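Local coordinates for protein flagellin (Burkholderia pseudomallei, PDB 4CFI) that probably assembles into the bacterial flagellar filament that drives swimming, and carries epitopes that are immunoreactive, at residues A[18-23]-A[239-244]; A[49-54]-A[96-101]; A[146-151]-A[183-188]; A[210-215]-A[230-235]; A[217-222]-A[235-240]. All coordinates share one frame; numbering follows the deposited sequence.

Contact 1 (A[18-23]-A[239-244]); sequences NSLQRI and NALATV
Leu20 and Leu241 meet across helices 2-31 and 227-257, an antiparallel pair that joins the N-terminal and C-terminal parts of the chain in a helical bundle, as in the D1 domain of flagellins. The two short segments make 161° between their N-to-C directions, and their axes come within 10.1 Å, a separation wide enough for side chains of both helices to fill the space between. All contacts across it are van der Waals contacts; no hydrogen bond bridges the segments.

Leu20 touches Ala240, Leu241 and Val244. Its CG stands anti to its own carbonyl carbon (chi1 -62°), and a chi2 of 170° carries CD1 straight on from the backbone toward helix 227-257. There CD1 lies 4.0 Å from CB of Ala240 and 3.9 Å from CG2 of Val244, one helical turn further on, while the second branch, CD2, also comes to 4.1 Å from CB of Ala240. Leu241 answers from the other helix: its CD2 rests against the root of Leu20, 3.9 Å from CB, and also meets Leu20 CD1 at 4.0 Å.

Val219, from a loop, covers Leu20 and Ala240, and Ile237 touches Leu20 from within helix 227-257. On another face of helix 2-31, Ser19 OG bonds to Gln50 OE1 of helix 37-60, the next helix of the bundle. The more exposed margin is closed by Gln21, whose aliphatic stem crosses Leu241 at about a right angle, with Gln21 CG 4.2 Å from Leu241 CD1.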
# COMPACT_ATOMS: atom_id res chain seq x y z
N ASN A 18 -12.32 10.25 -6.74
CA ASN A 18 -13.48 9.44 -7.10
C ASN A 18 -13.06 8.08 -7.70
O ASN A 18 -13.59 7.04 -7.33
CB ASN A 18 -14.43 10.20 -8.07
CG ASN A 18 -15.43 11.14 -7.36
OD1 ASN A 18 -16.52 10.72 -7.01
ND2 ASN A 18 -15.09 12.41 -7.25
N SER A 19 -12.10 8.10 -8.63
CA SER A 19 -11.68 6.86 -9.30
C SER A 19 -10.89 5.94 -8.37
O SER A 19 -11.06 4.72 -8.42
CB SER A 19 -10.88 7.12 -10.58
OG SER A 19 -11.75 7.48 -11.66
N LEU A 20 -10.06 6.51 -7.51
CA LEU A 20 -9.30 5.70 -6.55
C LEU A 20 -10.23 5.07 -5.50
O LEU A 20 -10.09 3.88 -5.21
CB LEU A 20 -8.21 6.53 -5.88
CG LEU A 20 -7.13 7.09 -6.82
CD1 LEU A 20 -6.24 8.09 -6.10
CD2 LEU A 20 -6.27 6.02 -7.50
N GLN A 21 -11.18 5.86 -4.98
CA GLN A 21 -12.19 5.36 -4.02
C GLN A 21 -13.01 4.23 -4.68
O GLN A 21 -13.41 3.28 -3.99
CB GLN A 21 -13.09 6.48 -3.46
CG GLN A 21 -12.33 7.38 -2.46
CD GLN A 21 -13.09 8.55 -1.82
OE1 GLN A 21 -14.13 9.02 -2.31
NE2 GLN A 21 -12.52 9.08 -0.74
N ARG A 22 -13.25 4.31 -5.98
CA ARG A 22 -14.00 3.29 -6.71
C ARG A 22 -13.19 2.00 -6.79
O ARG A 22 -13.72 0.91 -6.57
CB ARG A 22 -14.39 3.77 -8.11
CG ARG A 22 -15.18 2.77 -8.92
CD ARG A 22 -16.60 2.59 -8.40
NE ARG A 22 -17.33 1.63 -9.23
CZ ARG A 22 -17.81 1.88 -10.44
NH1 ARG A 22 -17.70 3.08 -10.98
NH2 ARG A 22 -18.42 0.93 -11.12
N ILE A 23 -11.90 2.10 -7.11
CA ILE A 23 -11.04 0.91 -7.17
C ILE A 23 -11.02 0.22 -5.79
O ILE A 23 -11.07 -1.03 -5.73
CB ILE A 23 -9.62 1.23 -7.69
CG1 ILE A 23 -9.69 1.72 -9.14
CG2 ILE A 23 -8.74 -0.01 -7.59
CD1 ILE A 23 -8.39 2.28 -9.69
N ASN A 239 -2.28 4.13 -0.44
CA ASN A 239 -1.10 4.95 -0.68
C ASN A 239 -1.34 6.03 -1.72
O ASN A 239 -0.90 7.16 -1.55
CB ASN A 239 0.08 4.07 -1.07
CG ASN A 239 0.58 3.23 0.10
OD1 ASN A 239 0.11 3.38 1.24
ND2 ASN A 239 1.50 2.36 -0.17
N ALA A 240 -2.03 5.69 -2.80
CA ALA A 240 -2.36 6.68 -3.83
C ALA A 240 -3.24 7.79 -3.26
O ALA A 240 -3.03 8.97 -3.55
CB ALA A 240 -3.03 6.01 -5.01
N LEU A 241 -4.24 7.43 -2.47
CA LEU A 241 -5.11 8.42 -1.83
C LEU A 241 -4.33 9.33 -0.89
O LEU A 241 -4.62 10.52 -0.83
CB LEU A 241 -6.32 7.79 -1.12
CG LEU A 241 -7.45 7.38 -2.08
CD1 LEU A 241 -8.42 6.45 -1.38
CD2 LEU A 241 -8.17 8.61 -2.63
N ALA A 242 -3.38 8.78 -0.13
CA ALA A 242 -2.54 9.60 0.71
C ALA A 242 -1.74 10.60 -0.12
O ALA A 242 -1.63 11.78 0.26
CB ALA A 242 -1.60 8.74 1.54
N THR A 243 -1.18 10.16 -1.25
CA THR A 243 -0.45 11.06 -2.15
C THR A 243 -1.34 12.19 -2.66
O THR A 243 -0.96 13.37 -2.64
CB THR A 243 0.17 10.27 -3.32
OG1 THR A 243 1.09 9.30 -2.79
CG2 THR A 243 0.87 11.17 -4.30
N VAL A 244 -2.55 11.84 -3.08
CA VAL A 244 -3.51 12.85 -3.55
C VAL A 244 -3.92 13.81 -2.44
O VAL A 244 -3.94 15.04 -2.65
CB VAL A 244 -4.75 12.18 -4.15
CG1 VAL A 244 -5.84 13.20 -4.43
CG2 VAL A 244 -4.34 11.43 -5.40

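Contact 2 (A[49-54]-A[96-101]); sequences QQISEV and MSAAKI
Val54 presses one methyl, CG1, into the backbone turn of 96-101. The branch stands anti to the backbone N (chi1 169°), which aims it at the loop. There Val54 CG1 lies 3.7 Å from Met96 O. It also meets Ala98, coming to 3.8 Å from the backbone N, while Ile101 CD1 approaches the same methyl. Ala98 CB is shared: besides touching Val54 CG1, it is met on the side of the preceding helical turn by Ile51 CG2 at 3.9 Å. Met96 O is buried by this contact and has no partner in the model, which leaves an apolar methyl as its neighbour across the contact.

The loop is pinned from outside as well. Met96 pairs through its backbone with Leu69, while Ala98 and Ile101 use theirs to bond Ser220 and Val219 of another loop. Ala98 also packs on Asn55, the next residue of helix 37-60, and Val54 also touches Leu16 and Ser19 of helix 2-31. The motif on the loop side is a type I beta turn over 97-100, closed by Lys100 N to Ser97 O at 3.0 Å and packed against helix 37-60, within the helical region that probably corresponds to flagellin domain D1.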
# COMPACT_ATOMS: atom_id res chain seq x y z
N GLN A 49 -11.35 0.19 -16.23
CA GLN A 49 -12.04 1.43 -16.61
C GLN A 49 -11.58 2.59 -15.73
O GLN A 49 -11.41 3.72 -16.20
CB GLN A 49 -13.56 1.29 -16.49
CG GLN A 49 -14.26 0.35 -17.45
CD GLN A 49 -14.16 0.84 -18.87
OE1 GLN A 49 -14.93 1.71 -19.34
NE2 GLN A 49 -13.20 0.30 -19.57
N GLN A 50 -11.43 2.33 -14.43
CA GLN A 50 -11.00 3.39 -13.51
C GLN A 50 -9.55 3.79 -13.75
O GLN A 50 -9.22 4.98 -13.66
CB GLN A 50 -11.24 3.00 -12.05
CG GLN A 50 -12.71 2.81 -11.70
CD GLN A 50 -13.55 4.00 -12.05
OE1 GLN A 50 -13.19 5.15 -11.75
NE2 GLN A 50 -14.70 3.76 -12.67
N ILE A 51 -8.69 2.83 -14.05
CA ILE A 51 -7.31 3.13 -14.37
C ILE A 51 -7.26 4.03 -15.62
O ILE A 51 -6.48 4.99 -15.66
CB ILE A 51 -6.47 1.85 -14.55
CG1 ILE A 51 -6.34 1.10 -13.22
CG2 ILE A 51 -5.07 2.21 -15.01
CD1 ILE A 51 -5.77 -0.31 -13.35
N SER A 52 -8.09 3.74 -16.61
CA SER A 52 -8.17 4.58 -17.81
C SER A 52 -8.58 6.02 -17.46
O SER A 52 -8.03 6.98 -18.00
CB SER A 52 -9.14 3.98 -18.85
OG SER A 52 -8.68 2.74 -19.35
N GLU A 53 -9.53 6.17 -16.54
CA GLU A 53 -9.95 7.49 -16.10
C GLU A 53 -8.84 8.20 -15.34
O GLU A 53 -8.64 9.40 -15.57
CB GLU A 53 -11.27 7.39 -15.31
CG GLU A 53 -11.85 8.72 -14.85
CD GLU A 53 -12.34 9.65 -15.94
OE1 GLU A 53 -12.29 9.35 -17.15
OE2 GLU A 53 -12.80 10.73 -15.55
N VAL A 54 -8.09 7.50 -14.49
CA VAL A 54 -6.91 8.08 -13.84
C VAL A 54 -5.93 8.63 -14.88
O VAL A 54 -5.47 9.76 -14.77
CB VAL A 54 -6.21 7.03 -12.93
CG1 VAL A 54 -4.86 7.52 -12.46
CG2 VAL A 54 -7.09 6.69 -11.73
N MET A 96 0.42 12.51 -11.55
CA MET A 96 -0.70 11.74 -11.06
C MET A 96 -1.09 10.61 -12.00
O MET A 96 -2.14 9.99 -11.82
CB MET A 96 -1.88 12.68 -10.85
CG MET A 96 -1.69 13.72 -9.76
SD MET A 96 -1.49 13.01 -8.10
CE MET A 96 0.26 13.18 -7.90
N SER A 97 -0.25 10.30 -12.99
CA SER A 97 -0.55 9.18 -13.88
C SER A 97 -0.54 7.87 -13.10
O SER A 97 0.10 7.74 -12.05
CB SER A 97 0.42 9.15 -15.07
OG SER A 97 1.70 8.67 -14.71
N ALA A 98 -1.27 6.88 -13.60
CA ALA A 98 -1.41 5.61 -12.88
C ALA A 98 -0.08 4.91 -12.60
O ALA A 98 0.06 4.20 -11.60
CB ALA A 98 -2.34 4.69 -13.63
N ALA A 99 0.91 5.10 -13.47
CA ALA A 99 2.22 4.48 -13.30
C ALA A 99 3.05 5.09 -12.18
O ALA A 99 4.06 4.51 -11.79
CB ALA A 99 2.99 4.54 -14.61
N LYS A 100 2.63 6.26 -11.69
CA LYS A 100 3.42 7.07 -10.77
C LYS A 100 2.75 7.27 -9.41
O LYS A 100 3.30 7.97 -8.57
CB LYS A 100 3.74 8.43 -11.41
CG LYS A 100 4.57 8.35 -12.68
CD LYS A 100 5.97 7.82 -12.43
CE LYS A 100 7.01 8.59 -13.24
NZ LYS A 100 8.36 8.46 -12.61
N ILE A 101 1.59 6.65 -9.18
CA ILE A 101 0.91 6.71 -7.89
C ILE A 101 0.56 5.31 -7.42
O ILE A 101 0.52 4.38 -8.23
CB ILE A 101 -0.35 7.63 -7.91
CG1 ILE A 101 -1.42 7.13 -8.90
CG2 ILE A 101 0.07 9.06 -8.24
CD1 ILE A 101 -2.73 7.91 -8.86

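Contact 3 (A[146-151]-A[183-188]); sequences GGFTFT and QTLALS
Leu185 sends its side chain between two phenylalanines of strand 148-152, Phe148 and Phe150. At its root, CB lies 3.9 Å from Phe148 CE2 and 4.0 Å from CZ of the same ring. CG then stands anti to the backbone N (chi1 -171°), and this carries the CD1 branch along the ring toward the strand. CD1 sits over one face of Phe148, 4.3 Å from the ring centroid and 27° off the ring normal, which is the geometry of a CH-pi contact. The same methyl faces Phe150 quite differently: it lies in the plane of that ring, at its edge, 3.9 Å from Phe150 CE1.

The two aromatic residues belong to the last strand of the three-stranded antiparallel sheet 111-119, 135-142, 148-152, part of the flagellin D2 domain. Phe148 and Phe150 both pack on Val140 of the middle strand, and Phe150 also stacks with Phe167 of helix 160-167. Leu185 in turn touches Ile210 of helix 197-213, so the Leu185 side chain lies between the sheet and helix 197-213.

Nearer the start of the strand the contact becomes polar. Gln183 N donates to Gly146 O at 2.9 Å with an N-H...O angle of 165°; the bond is nearly straight, although the donor stands above the carbonyl plane. Asn214 ND2 gives a second hydrogen bond to that oxygen. Beside it, Gln183 CB comes obliquely to Phe148 CE2 at 3.9 Å, and Gly147 N bonds to Asp143 OD1.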
# COMPACT_ATOMS: atom_id res chain seq x y z
N GLY A 146 8.58 -1.07 5.31
CA GLY A 146 8.80 -2.24 4.47
C GLY A 146 9.10 -3.53 5.22
O GLY A 146 9.36 -4.56 4.57
N GLY A 147 9.00 -3.51 6.55
CA GLY A 147 9.22 -4.70 7.37
C GLY A 147 8.05 -4.95 8.30
O GLY A 147 6.92 -4.52 8.06
N PHE A 148 8.32 -5.70 9.37
CA PHE A 148 7.27 -6.41 10.08
C PHE A 148 7.42 -6.39 11.60
O PHE A 148 8.54 -6.38 12.12
CB PHE A 148 7.27 -7.91 9.65
CG PHE A 148 7.45 -8.12 8.18
CD1 PHE A 148 6.46 -7.75 7.29
CD2 PHE A 148 8.64 -8.64 7.65
CE1 PHE A 148 6.65 -7.90 5.92
CE2 PHE A 148 8.83 -8.80 6.30
CZ PHE A 148 7.83 -8.44 5.43
N THR A 149 6.27 -6.45 12.27
CA THR A 149 6.20 -6.87 13.66
C THR A 149 5.24 -8.09 13.72
O THR A 149 4.56 -8.39 12.74
CB THR A 149 5.70 -5.74 14.58
OG1 THR A 149 4.41 -5.30 14.15
CG2 THR A 149 6.69 -4.57 14.62
N PHE A 150 5.20 -8.76 14.87
CA PHE A 150 4.58 -10.08 14.96
C PHE A 150 3.83 -10.28 16.26
O PHE A 150 4.36 -9.99 17.34
CB PHE A 150 5.65 -11.16 14.89
CG PHE A 150 6.51 -11.06 13.66
CD1 PHE A 150 6.10 -11.63 12.47
CD2 PHE A 150 7.74 -10.40 13.67
CE1 PHE A 150 6.89 -11.53 11.34
CE2 PHE A 150 8.53 -10.31 12.53
CZ PHE A 150 8.11 -10.91 11.37
N THR A 151 2.61 -10.82 16.16
CA THR A 151 1.85 -11.21 17.33
C THR A 151 1.40 -12.68 17.18
O THR A 151 1.38 -13.23 16.09
CB THR A 151 0.63 -10.31 17.60
OG1 THR A 151 -0.31 -10.50 16.54
CG2 THR A 151 1.04 -8.84 17.74
N GLN A 183 11.61 -5.57 3.12
CA GLN A 183 12.14 -6.80 3.66
C GLN A 183 11.43 -7.96 3.01
O GLN A 183 10.35 -7.81 2.45
CB GLN A 183 11.98 -6.85 5.18
CG GLN A 183 12.64 -5.68 5.88
CD GLN A 183 14.11 -5.54 5.53
OE1 GLN A 183 14.90 -6.48 5.72
NE2 GLN A 183 14.50 -4.37 5.03
N THR A 184 12.09 -9.12 3.04
CA THR A 184 11.53 -10.38 2.54
C THR A 184 11.18 -11.27 3.74
O THR A 184 12.07 -11.63 4.50
CB THR A 184 12.58 -11.14 1.68
OG1 THR A 184 12.96 -10.33 0.56
CG2 THR A 184 12.06 -12.50 1.20
N LEU A 185 9.90 -11.58 3.93
CA LEU A 185 9.51 -12.47 5.01
C LEU A 185 10.00 -13.86 4.68
O LEU A 185 9.75 -14.35 3.60
CB LEU A 185 7.99 -12.47 5.18
CG LEU A 185 7.47 -13.20 6.42
CD1 LEU A 185 7.83 -12.45 7.69
CD2 LEU A 185 5.97 -13.43 6.33
N ALA A 186 10.65 -14.49 5.66
CA ALA A 186 11.18 -15.84 5.57
C ALA A 186 10.75 -16.61 6.82
O ALA A 186 10.96 -16.14 7.93
CB ALA A 186 12.70 -15.79 5.48
N LEU A 187 10.11 -17.75 6.63
CA LEU A 187 9.56 -18.55 7.71
C LEU A 187 10.42 -19.79 7.94
O LEU A 187 10.68 -20.54 7.00
CB LEU A 187 8.16 -19.00 7.33
CG LEU A 187 7.37 -19.77 8.39
CD1 LEU A 187 7.00 -18.88 9.57
CD2 LEU A 187 6.10 -20.36 7.77
N SER A 188 10.83 -20.03 9.18
CA SER A 188 11.65 -21.19 9.48
C SER A 188 10.94 -22.48 9.18
O SER A 188 9.72 -22.57 9.31
CB SER A 188 12.03 -21.18 10.96
OG SER A 188 10.86 -21.30 11.77

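Contact 4 (A[210-215]-A[230-235]); sequences INAVNK and AYQAMV
Ala212 O is gripped from opposite faces of its carbonyl plane by Gln232 NE2 and Lys215 N, each 3.0 Å away. The glutamine bond crosses between the segments and is somewhat bent, with an N-H...O angle of 146° and its donor 64° out of the carbonyl plane. Gln232 gets there by stretching out: a chi2 of 173° keeps the chain extended beyond CG, so the Gln232 CG methylene passes Val213 CA at 3.9 Å and the amide arrives at Ala212. The other end of the amide is engaged too, since OE1 accepts from Gln217 NE2; with both ends bonded, the group's rotation is fixed.

Next to this polar grip, Val213 spreads its two methyls along helix 227-257. CG2 meets Tyr231 CB at 3.7 Å, and CG1 meets Val235 CG2, one turn on, at 3.9 Å. The tyrosine ring leads away from the contact, and its OH bonds to Gln227 NE2. The backbones are close here, Val213 CA being 4.8 Å from Gln232 CA.

The end of helix 197-213 thereby lies against helix 227-257, with Leu112 of strand 111-119 touching Val213 and Ser31 of helix 2-31 touching Tyr231 and Met234.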
# COMPACT_ATOMS: atom_id res chain seq x y z
N ILE A 210 1.89 -12.64 1.81
CA ILE A 210 2.41 -11.54 2.60
C ILE A 210 3.52 -10.79 1.85
O ILE A 210 3.51 -9.55 1.82
CB ILE A 210 2.92 -12.04 3.96
CG1 ILE A 210 1.74 -12.50 4.82
CG2 ILE A 210 3.70 -10.94 4.66
CD1 ILE A 210 2.10 -13.36 6.03
N ASN A 211 4.44 -11.53 1.23
CA ASN A 211 5.52 -10.86 0.49
C ASN A 211 5.00 -10.06 -0.71
O ASN A 211 5.55 -9.01 -1.03
CB ASN A 211 6.60 -11.86 0.05
CG ASN A 211 7.58 -12.19 1.16
OD1 ASN A 211 7.94 -13.37 1.41
ND2 ASN A 211 8.04 -11.17 1.83
N ALA A 212 3.94 -10.53 -1.36
CA ALA A 212 3.34 -9.80 -2.49
C ALA A 212 2.58 -8.56 -2.00
O ALA A 212 2.72 -7.48 -2.57
CB ALA A 212 2.41 -10.71 -3.27
N VAL A 213 1.79 -8.69 -0.93
CA VAL A 213 1.04 -7.56 -0.36
C VAL A 213 2.00 -6.48 0.16
O VAL A 213 1.70 -5.29 0.11
CB VAL A 213 0.03 -8.03 0.72
CG1 VAL A 213 -0.70 -6.87 1.36
CG2 VAL A 213 -1.00 -8.97 0.10
N ASN A 214 3.17 -6.91 0.64
CA ASN A 214 4.20 -6.00 1.09
C ASN A 214 4.79 -5.14 -0.03
O ASN A 214 5.39 -4.11 0.25
CB ASN A 214 5.33 -6.81 1.74
CG ASN A 214 6.21 -5.98 2.65
OD1 ASN A 214 5.71 -5.20 3.43
ND2 ASN A 214 7.52 -6.17 2.58
N LYS A 215 4.63 -5.57 -1.28
CA LYS A 215 5.22 -4.89 -2.43
C LYS A 215 4.14 -4.69 -3.50
O LYS A 215 4.20 -5.29 -4.58
CB LYS A 215 6.39 -5.70 -2.97
CG LYS A 215 7.54 -4.86 -3.52
CD LYS A 215 7.16 -4.03 -4.73
CE LYS A 215 8.07 -2.81 -4.77
NZ LYS A 215 7.62 -1.64 -5.58
N ALA A 230 -6.10 -8.41 -5.15
CA ALA A 230 -7.08 -7.55 -4.49
C ALA A 230 -6.51 -6.90 -3.22
O ALA A 230 -6.71 -5.70 -2.96
CB ALA A 230 -8.36 -8.31 -4.20
N TYR A 231 -5.81 -7.71 -2.41
CA TYR A 231 -5.15 -7.17 -1.23
C TYR A 231 -4.06 -6.16 -1.60
O TYR A 231 -3.93 -5.11 -0.93
CB TYR A 231 -4.57 -8.29 -0.37
CG TYR A 231 -5.59 -9.21 0.30
CD1 TYR A 231 -6.89 -8.81 0.59
CD2 TYR A 231 -5.21 -10.50 0.69
CE1 TYR A 231 -7.79 -9.67 1.21
CE2 TYR A 231 -6.11 -11.36 1.32
CZ TYR A 231 -7.38 -10.94 1.59
OH TYR A 231 -8.27 -11.81 2.20
N GLN A 232 -3.27 -6.45 -2.64
CA GLN A 232 -2.28 -5.48 -3.11
C GLN A 232 -2.96 -4.18 -3.53
O GLN A 232 -2.43 -3.10 -3.24
CB GLN A 232 -1.51 -6.05 -4.29
CG GLN A 232 -0.50 -7.12 -3.92
CD GLN A 232 0.12 -7.76 -5.15
OE1 GLN A 232 -0.61 -8.27 -6.01
NE2 GLN A 232 1.44 -7.75 -5.25
N ALA A 233 -4.12 -4.28 -4.19
CA ALA A 233 -4.84 -3.08 -4.63
C ALA A 233 -5.32 -2.23 -3.46
O ALA A 233 -5.29 -1.01 -3.54
CB ALA A 233 -6.01 -3.45 -5.53
N MET A 234 -5.77 -2.87 -2.38
CA MET A 234 -6.21 -2.11 -1.22
C MET A 234 -5.07 -1.25 -0.65
O MET A 234 -5.27 -0.07 -0.35
CB MET A 234 -6.74 -3.05 -0.15
CG MET A 234 -8.07 -3.67 -0.55
SD MET A 234 -8.54 -5.03 0.52
CE MET A 234 -10.11 -5.47 -0.18
N VAL A 235 -3.88 -1.84 -0.50
CA VAL A 235 -2.71 -1.11 -0.01
C VAL A 235 -2.31 -0.03 -1.00
O VAL A 235 -2.06 1.11 -0.61
CB VAL A 235 -1.48 -2.06 0.16
CG1 VAL A 235 -0.19 -1.28 0.43
CG2 VAL A 235 -1.75 -3.10 1.23

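Contact 5 (A[217-222]-A[235-240]); sequences QTVSNL and VSIDNA
Val219 and Leu222 close over Ile237 where the connection from helix 197-213 to helix 227-257 folds back on the latter, the C-terminal helix of the D1-like bundle. Val219 CG2 and Leu222 CD1 each approach Ile237 CD1, both at 4.2 Å. That methyl comes near because a chi2 of -66° bends the isoleucine tip toward the loop. Val219 CG2 also rests 4.0 Å from Ala240 CB, so one branch of the valine spans neighbouring turns of the helix. With its other branch, CD2, Leu222 meets Ser236 CB, 3.7 Å away.

The short 3-10 segment 219-220 gives the loop its turn, and at its start Thr218 OG1 and Ser220 OG share a hydrogen bond of 2.7 Å.

At the polar edge Gln217 offers its backbone carbonyl to the helix. Ser236 turns its hydroxyl anti to the backbone N (chi1 -172°), out toward the loop. Gly103 N bonds to the hydroxyl, and Ser236 OG itself donates to Gln217 O at 2.7 Å, lying in the carbonyl plane with a C=O...O angle of 159°.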
# COMPACT_ATOMS: atom_id res chain seq x y z
N GLN A 217 1.77 -3.24 -6.48
CA GLN A 217 2.00 -2.54 -7.75
C GLN A 217 1.52 -1.09 -7.67
O GLN A 217 0.70 -0.75 -6.83
CB GLN A 217 1.25 -3.24 -8.89
CG GLN A 217 1.51 -4.73 -9.00
CD GLN A 217 0.53 -5.59 -8.20
OE1 GLN A 217 -0.22 -5.09 -7.35
NE2 GLN A 217 0.55 -6.89 -8.46
N THR A 218 2.01 -0.26 -8.58
CA THR A 218 1.40 1.06 -8.81
C THR A 218 -0.02 0.87 -9.36
O THR A 218 -0.41 -0.22 -9.80
CB THR A 218 2.23 1.92 -9.80
OG1 THR A 218 2.36 1.25 -11.05
CG2 THR A 218 3.63 2.22 -9.19
N VAL A 219 -0.81 1.94 -9.33
CA VAL A 219 -2.21 1.86 -9.77
C VAL A 219 -2.29 1.26 -11.19
O VAL A 219 -3.17 0.46 -11.47
CB VAL A 219 -2.88 3.23 -9.66
CG1 VAL A 219 -4.25 3.21 -10.34
CG2 VAL A 219 -3.01 3.63 -8.19
N SER A 220 -1.34 1.62 -12.05
CA SER A 220 -1.30 1.12 -13.43
C SER A 220 -1.39 -0.39 -13.56
O SER A 220 -2.02 -0.89 -14.49
CB SER A 220 -0.03 1.61 -14.13
OG SER A 220 1.14 1.15 -13.47
N ASN A 221 -0.75 -1.11 -12.64
CA ASN A 221 -0.62 -2.56 -12.75
C ASN A 221 -1.43 -3.34 -11.72
O ASN A 221 -1.16 -4.53 -11.50
CB ASN A 221 0.87 -2.98 -12.72
CG ASN A 221 1.59 -2.69 -14.04
OD1 ASN A 221 2.72 -2.21 -14.04
ND2 ASN A 221 0.95 -3.00 -15.16
N LEU A 222 -2.47 -2.72 -11.14
CA LEU A 222 -3.35 -3.44 -10.23
C LEU A 222 -4.25 -4.42 -10.97
O LEU A 222 -4.77 -4.14 -12.05
CB LEU A 222 -4.21 -2.47 -9.44
CG LEU A 222 -3.41 -1.57 -8.48
CD1 LEU A 222 -4.34 -0.60 -7.78
CD2 LEU A 222 -2.62 -2.41 -7.47
N VAL A 235 -3.88 -1.84 -0.50
CA VAL A 235 -2.71 -1.11 -0.01
C VAL A 235 -2.31 -0.03 -1.00
O VAL A 235 -2.06 1.11 -0.61
CB VAL A 235 -1.48 -2.06 0.16
CG1 VAL A 235 -0.19 -1.28 0.43
CG2 VAL A 235 -1.75 -3.10 1.23
N SER A 236 -2.24 -0.38 -2.27
CA SER A 236 -1.83 0.58 -3.29
C SER A 236 -2.75 1.78 -3.34
O SER A 236 -2.28 2.92 -3.45
CB SER A 236 -1.78 -0.10 -4.66
OG SER A 236 -1.20 0.74 -5.64
N ILE A 237 -4.07 1.55 -3.28
CA ILE A 237 -5.03 2.65 -3.29
C ILE A 237 -4.93 3.49 -2.01
O ILE A 237 -5.03 4.72 -2.08
CB ILE A 237 -6.47 2.14 -3.50
CG1 ILE A 237 -6.63 1.55 -4.92
CG2 ILE A 237 -7.50 3.24 -3.22
CD1 ILE A 237 -6.50 2.58 -6.02
N ASP A 238 -4.76 2.86 -0.85
CA ASP A 238 -4.54 3.64 0.36
C ASP A 238 -3.36 4.62 0.16
O ASP A 238 -3.43 5.80 0.53
CB ASP A 238 -4.28 2.73 1.58
CG ASP A 238 -5.55 2.08 2.13
OD1 ASP A 238 -6.68 2.47 1.77
OD2 ASP A 238 -5.37 1.14 2.94
N ASN A 239 -2.28 4.13 -0.44
CA ASN A 239 -1.10 4.95 -0.68
C ASN A 239 -1.34 6.03 -1.72
O ASN A 239 -0.90 7.16 -1.55
CB ASN A 239 0.08 4.07 -1.07
CG ASN A 239 0.58 3.23 0.10
OD1 ASN A 239 0.11 3.38 1.24
ND2 ASN A 239 1.50 2.36 -0.17
N ALA A 240 -2.03 5.69 -2.80
CA ALA A 240 -2.36 6.68 -3.83
C ALA A 240 -3.24 7.79 -3.26
O ALA A 240 -3.03 8.97 -3.55
CB ALA A 240 -3.03 6.01 -5.01

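In the fold
Helix 227-257 links contacts 1, 4 and 5 in one row: contact 5 shares Val235 with contact 4 and Asn239 and Ala240 with contact 1, and its centre lies about 9 Å and 8 Å from theirs. Contact 2 adjoins contact 5, 9 Å away between centres, through Ala98 O to Ser220 N and Ile101 O to Val219 N, both 3.0 Å. It also meets contact 1 where Ser19 OG lies 2.7 Å from Gln50 OE1. Contact 3 stands apart, about 30 Å from contact 2 between centres on the opposite side of the chain's centre; it reaches the rest through contact 4, where Asn214 ND2 bonds to Gly146 O at 3.1 Å.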